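Local coordinates for protein computational Design of Enzyme (Synthetic construct, PDB 3TP4) that is a computationally designed enzyme on a glycosyl hydrolase family 26-like TIM-barrel scaffold, probably intended to carry an activated serine in a catalytic triad, at residues A[67-72]-A[108-113]; A[72-77]-A[89-94]. All coordinates share one frame; numbering follows the deposited sequence.

Interaction 1. Residues A[67-72]-A[108-113]; sequences FGWSTS and NTVGAG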
loop_
_atom_site.group_PDB
_atom_site.type_symbol
_atom_site.label_atom_id
_atom_site.label_comp_id
_atom_site.label_asym_id
_atom_site.label_seq_id
_atom_site.Cartn_x
_atom_site.Cartn_y
_atom_site.Cartn_z
ATOM N N PHE A 67 -4.887 6.145 11.550
ATOM C CA PHE A 67 -6.012 5.219 11.682
ATOM C C PHE A 67 -5.955 4.262 10.501
ATOM O O PHE A 67 -6.129 4.684 9.352
ATOM C CB PHE A 67 -7.347 5.987 11.614
ATOM C CG PHE A 67 -7.672 6.810 12.855
ATOM C CD1 PHE A 67 -6.818 7.811 13.294
ATOM C CD2 PHE A 67 -8.864 6.611 13.542
ATOM C CE1 PHE A 67 -7.132 8.585 14.417
ATOM C CE2 PHE A 67 -9.184 7.384 14.667
ATOM C CZ PHE A 67 -8.319 8.364 15.101
ATOM N N GLY A 68 -5.709 2.982 10.759
ATOM C CA GLY A 68 -5.636 2.006 9.682
ATOM C C GLY A 68 -6.954 1.260 9.492
ATOM O O GLY A 68 -7.706 1.077 10.445
ATOM N N TRP A 69 -7.221 0.827 8.260
ATOM C CA TRP A 69 -8.448 0.112 7.910
ATOM C C TRP A 69 -8.183 -0.878 6.776
ATOM O O TRP A 69 -7.272 -0.677 5.978
ATOM C CB TRP A 69 -9.496 1.079 7.394
ATOM C CG TRP A 69 -9.669 2.313 8.148
ATOM C CD1 TRP A 69 -9.213 3.547 7.807
ATOM C CD2 TRP A 69 -10.408 2.475 9.358
ATOM N NE1 TRP A 69 -9.608 4.468 8.737
ATOM C CE2 TRP A 69 -10.348 3.835 9.701
ATOM C CE3 TRP A 69 -11.111 1.595 10.189
ATOM C CZ2 TRP A 69 -10.958 4.346 10.849
ATOM C CZ3 TRP A 69 -11.721 2.101 11.328
ATOM C CH2 TRP A 69 -11.638 3.460 11.649
ATOM N N SER A 70 -8.986 -1.935 6.695
ATOM C CA SER A 70 -8.866 -2.891 5.587
ATOM C C SER A 70 -10.039 -2.733 4.624
ATOM O O SER A 70 -11.141 -2.419 5.054
ATOM C CB SER A 70 -8.845 -4.325 6.115
ATOM O OG SER A 70 -7.700 -4.554 6.916
ATOM N N THR A 71 -9.811 -2.951 3.327
ATOM C CA THR A 71 -10.914 -2.896 2.364
ATOM C C THR A 71 -11.925 -4.003 2.648
ATOM O O THR A 71 -13.058 -3.962 2.183
ATOM C CB THR A 71 -10.430 -3.019 0.922
ATOM O OG1 THR A 71 -9.684 -4.234 0.773
ATOM C CG2 THR A 71 -9.562 -1.819 0.551
ATOM N N SER A 72 -11.483 -4.985 3.421
ATOM C CA SER A 72 -12.331 -6.033 3.980
ATOM C C SER A 72 -13.655 -5.502 4.557
ATOM O O SER A 72 -14.659 -6.211 4.603
ATOM C CB SER A 72 -11.549 -6.742 5.082
ATOM O OG SER A 72 -12.021 -8.058 5.269
ATOM N N ASN A 108 -5.493 8.782 7.654
ATOM C CA ASN A 108 -6.106 7.508 7.313
ATOM C C ASN A 108 -5.270 6.678 6.347
ATOM O O ASN A 108 -4.781 7.187 5.334
ATOM C CB ASN A 108 -7.504 7.726 6.709
ATOM C CG ASN A 108 -8.541 8.121 7.753
ATOM O OD1 ASN A 108 -9.089 7.266 8.452
ATOM N ND2 ASN A 108 -8.824 9.416 7.853
ATOM N N THR A 109 -5.119 5.397 6.659
ATOM C CA THR A 109 -4.548 4.459 5.703
ATOM C C THR A 109 -5.501 3.286 5.483
ATOM O O THR A 109 -6.117 2.784 6.429
ATOM C CB THR A 109 -3.177 3.942 6.151
ATOM O OG1 THR A 109 -2.641 3.090 5.128
ATOM C CG2 THR A 109 -3.303 3.149 7.442
ATOM N N VAL A 110 -5.628 2.874 4.223
ATOM C CA VAL A 110 -6.528 1.799 3.822
ATOM C C VAL A 110 -5.739 0.791 3.003
ATOM O O VAL A 110 -5.101 1.147 2.004
ATOM C CB VAL A 110 -7.693 2.329 2.961
ATOM C CG1 VAL A 110 -8.429 1.167 2.296
ATOM C CG2 VAL A 110 -8.652 3.213 3.798
ATOM N N GLY A 111 -5.769 -0.466 3.429
ATOM C CA GLY A 111 -4.984 -1.507 2.782
ATOM C C GLY A 111 -5.888 -2.578 2.201
ATOM O O GLY A 111 -6.935 -2.877 2.765
ATOM N N ALA A 112 -5.503 -3.137 1.061
ATOM C CA ALA A 112 -6.232 -4.256 0.473
ATOM C C ALA A 112 -5.362 -5.498 0.575
ATOM O O ALA A 112 -4.332 -5.599 -0.101
ATOM C CB ALA A 112 -6.577 -3.962 -0.991
ATOM N N GLY A 113 -5.760 -6.432 1.434
ATOM C CA GLY A 113 -4.991 -7.642 1.648
ATOM C C GLY A 113 -5.206 -8.610 0.506
ATOM O O GLY A 113 -5.946 -8.314 -0.436
HETATM O O HOH W 1 -8.484 -6.147 2.826
#

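Interaction 2. Residues A[72-77]-A[89-94]; sequences SIIEGN and ENIALF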
loop_
_atom_site.group_PDB
_atom_site.type_symbol
_atom_site.label_atom_id
_atom_site.label_comp_id
_atom_site.label_asym_id
_atom_site.label_seq_id
_atom_site.Cartn_x
_atom_site.Cartn_y
_atom_site.Cartn_z
ATOM N N SER A 72 -11.483 -4.985 3.421
ATOM C CA SER A 72 -12.331 -6.033 3.980
ATOM C C SER A 72 -13.655 -5.502 4.557
ATOM O O SER A 72 -14.659 -6.211 4.603
ATOM C CB SER A 72 -11.549 -6.742 5.082
ATOM O OG SER A 72 -12.021 -8.058 5.269
ATOM N N ILE A 73 -13.646 -4.257 5.014
ATOM C CA ILE A 73 -14.839 -3.634 5.574
ATOM C C ILE A 73 -15.972 -3.551 4.558
ATOM O O ILE A 73 -17.151 -3.602 4.919
ATOM C CB ILE A 73 -14.536 -2.219 6.061
ATOM C CG1 ILE A 73 -13.634 -2.262 7.300
ATOM C CG2 ILE A 73 -15.813 -1.457 6.360
ATOM C CD1 ILE A 73 -13.041 -0.938 7.618
ATOM N N ILE A 74 -15.615 -3.393 3.289
ATOM C CA ILE A 74 -16.612 -3.283 2.228
ATOM C C ILE A 74 -17.336 -4.616 2.043
ATOM O O ILE A 74 -18.517 -4.653 1.705
ATOM C CB ILE A 74 -15.961 -2.865 0.899
ATOM C CG1 ILE A 74 -15.462 -1.422 0.985
ATOM C CG2 ILE A 74 -16.939 -3.036 -0.266
ATOM C CD1 ILE A 74 -14.416 -1.084 -0.075
ATOM N N GLU A 75 -16.610 -5.703 2.270
ATOM C CA GLU A 75 -17.152 -7.043 2.115
ATOM C C GLU A 75 -18.003 -7.411 3.325
ATOM O O GLU A 75 -18.678 -8.437 3.329
ATOM C CB GLU A 75 -16.012 -8.050 1.971
ATOM C CG GLU A 75 -14.929 -7.632 0.983
ATOM C CD GLU A 75 -13.588 -8.288 1.278
ATOM O OE1 GLU A 75 -13.461 -8.930 2.344
ATOM O OE2 GLU A 75 -12.660 -8.158 0.449
ATOM N N GLY A 76 -17.955 -6.572 4.355
ATOM C CA GLY A 76 -18.665 -6.839 5.590
ATOM C C GLY A 76 -17.946 -7.879 6.427
ATOM O O GLY A 76 -18.544 -8.489 7.314
ATOM N N ASN A 77 -16.660 -8.087 6.144
ATOM C CA ASN A 77 -15.861 -9.079 6.862
ATOM C C ASN A 77 -15.026 -8.455 7.987
ATOM O O ASN A 77 -14.155 -9.106 8.573
ATOM C CB ASN A 77 -14.948 -9.845 5.900
ATOM C CG ASN A 77 -15.718 -10.561 4.802
ATOM O OD1 ASN A 77 -16.929 -10.753 4.900
ATOM N ND2 ASN A 77 -15.013 -10.967 3.750
ATOM N N GLU A 89 -23.639 0.430 1.632
ATOM C CA GLU A 89 -23.820 0.958 2.980
ATOM C C GLU A 89 -22.631 0.629 3.877
ATOM O O GLU A 89 -22.281 1.411 4.763
ATOM C CB GLU A 89 -25.151 0.514 3.597
ATOM C CG GLU A 89 -25.389 -0.984 3.645
ATOM C CD GLU A 89 -26.855 -1.319 3.895
ATOM O OE1 GLU A 89 -27.713 -0.438 3.667
ATOM O OE2 GLU A 89 -27.149 -2.456 4.325
ATOM N N ASN A 90 -22.013 -0.523 3.640
ATOM C CA ASN A 90 -20.719 -0.803 4.245
ATOM C C ASN A 90 -19.716 0.276 3.836
ATOM O O ASN A 90 -18.881 0.697 4.640
ATOM C CB ASN A 90 -20.213 -2.194 3.864
ATOM C CG ASN A 90 -20.741 -3.277 4.787
ATOM O OD1 ASN A 90 -21.289 -2.990 5.851
ATOM N ND2 ASN A 90 -20.559 -4.532 4.394
ATOM N N ILE A 91 -19.824 0.740 2.593
ATOM C CA ILE A 91 -18.962 1.804 2.082
ATOM C C ILE A 91 -19.269 3.148 2.734
ATOM O O ILE A 91 -18.360 3.944 2.998
ATOM C CB ILE A 91 -19.064 1.942 0.545
ATOM C CG1 ILE A 91 -18.331 0.794 -0.150
ATOM C CG2 ILE A 91 -18.500 3.281 0.078
ATOM C CD1 ILE A 91 -18.471 0.830 -1.662
ATOM N N ALA A 92 -20.549 3.401 2.999
ATOM C CA ALA A 92 -20.946 4.639 3.663
ATOM C C ALA A 92 -20.462 4.664 5.113
ATOM O O ALA A 92 -20.057 5.711 5.621
ATOM C CB ALA A 92 -22.460 4.832 3.596
ATOM N N LEU A 93 -20.514 3.509 5.768
ATOM C CA LEU A 93 -19.993 3.353 7.121
ATOM C C LEU A 93 -18.466 3.565 7.140
ATOM O O LEU A 93 -17.941 4.323 7.958
ATOM C CB LEU A 93 -20.327 1.959 7.649
ATOM C CG LEU A 93 -21.786 1.695 8.040
ATOM C CD1 LEU A 93 -21.999 0.221 8.328
ATOM C CD2 LEU A 93 -22.183 2.535 9.247
ATOM N N PHE A 94 -17.777 2.874 6.236
ATOM C CA PHE A 94 -16.329 3.000 6.064
ATOM C C PHE A 94 -16.017 4.484 5.957
ATOM O O PHE A 94 -15.212 5.023 6.721
ATOM C CB PHE A 94 -15.907 2.255 4.793
ATOM C CG PHE A 94 -14.447 1.883 4.739
ATOM C CD1 PHE A 94 -13.504 2.537 5.522
ATOM C CD2 PHE A 94 -14.016 0.875 3.888
ATOM C CE1 PHE A 94 -12.147 2.189 5.458
ATOM C CE2 PHE A 94 -12.662 0.520 3.814
ATOM C CZ PHE A 94 -11.731 1.178 4.600
#

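Interaction 1. Residues A[67-72]-A[108-113]
The indole of W69 and the side-chain amide of N108 meet edge to edge, their planes 19° apart; one indole face has the carbonyl carbon of F67 over its rim, the N-H edge is taken by N108, and the F94 ring packs edge-to-face with the indole. This is a neighbouring pair of parallel strands, 66-70 and 107-113, in the barrel sheet of a TIM-barrel-type fold, joined through helix 87-104 as a beta-alpha-beta unit; their local axes approach to 4.7 Å. W69 NE1 donates to N108 OD1 at 2.9 Å, almost straight at 172°, in both the ring plane and the carbonyl plane, on a lone pair. CG anti to the carbonyl carbon (chi1 -45°) turns the indole back toward N108, bringing NE1 to its OD1. A leucine at W69 would probably leave N108 OD1 without this donor and set the amide freer to turn, although N108 ND2 keeps a weak bond to I98 O. The backbones pair in parallel: T109 N reaches F67 O at 3.0 Å, W69 N takes T109 O at 2.9 Å in a bent bond, G111 N returns to W69 O at 3.0 Å, and T71 N continues to G111 O. On the face opposite W69, T109 CG2 packs 3.4 Å from G68 CA, and S70 OG bonds to H37 NE2, consistent with a designed serine-histidine pair. The side chains of T71 and V110 cross at about a right angle, T71 CG2 against V110 CG1 (3.6 Å). T71 OG1, also bonded to Y147 OH, lies 3.1 Å from a water that accepts from G113 N.

Interaction 2. Residues A[72-77]-A[89-94]
I73 can be traced outward against the ring of F94. Its CB lies 3.8 Å from F94 CD2, and there the side chain divides. I73 CG2, anti to the backbone N, turns along the base of the phenyl and also lies 3.8 Å from F94 CD2. The other branch runs through CG1, anti to the carbonyl carbon (chi1 -70°), and carries CD1 over the face: that methyl sits 3.9 Å from the F94 ring centroid and only 9° off the ring normal, a CH-pi contact over the centre. I74 takes a different side of the same ring. Its CG1 lies in the ring plane at the edge, 4.0 Å from F94 CD2, while also touching I91 CG1 at 3.8 Å. The loop 72-77, whose residues 72-75 turn like a helix without forming its repeating hydrogen bonds, is thereby laid against helix 87-104, which follows it in this part of the TIM-barrel-type fold.

One turn earlier on the helix, N90 supplies the polar component. Its CB packs 3.5 Å from I73 O, and its ND2 makes a weak hydrogen bond to I74 O, 3.4 Å long with an N-H...O angle of 161°. The same nitrogen lies 3.2 Å from G76 CA; G76 has a positive phi, and a CB there would run into this amide. N90 OD1 accepts from L82 N, so the amide bridges two points of the connecting loop.

The balance is therefore mainly apolar: ring face and edge are both met by isoleucine carbons, whereas the cross-contact hydrogen bond is weak, and the N90 amide is probably held mainly by bonds other than the one to I74 O, among them L82 N to OD1.

Starting from the N-terminal side, the chain runs up strand 66-70, leaves the strand and passes through S72, which both interactions share, and then through loop 72-77 before entering helix 87-104. Interaction 2 closes the short loop between 77 and 89. Interaction 1 closes later, when strand 107-113 returns beside strand 66-70, so the shorter loop is nested inside the longer one and the two do not cross. The ring of F94 joins them: its CE1 lies 3.5 Å from W69 CB and its CZ 3.8 Å from V110 CG2. Strand pair, connecting loop and helix are thus tied into one beta-alpha-beta unit of the barrel.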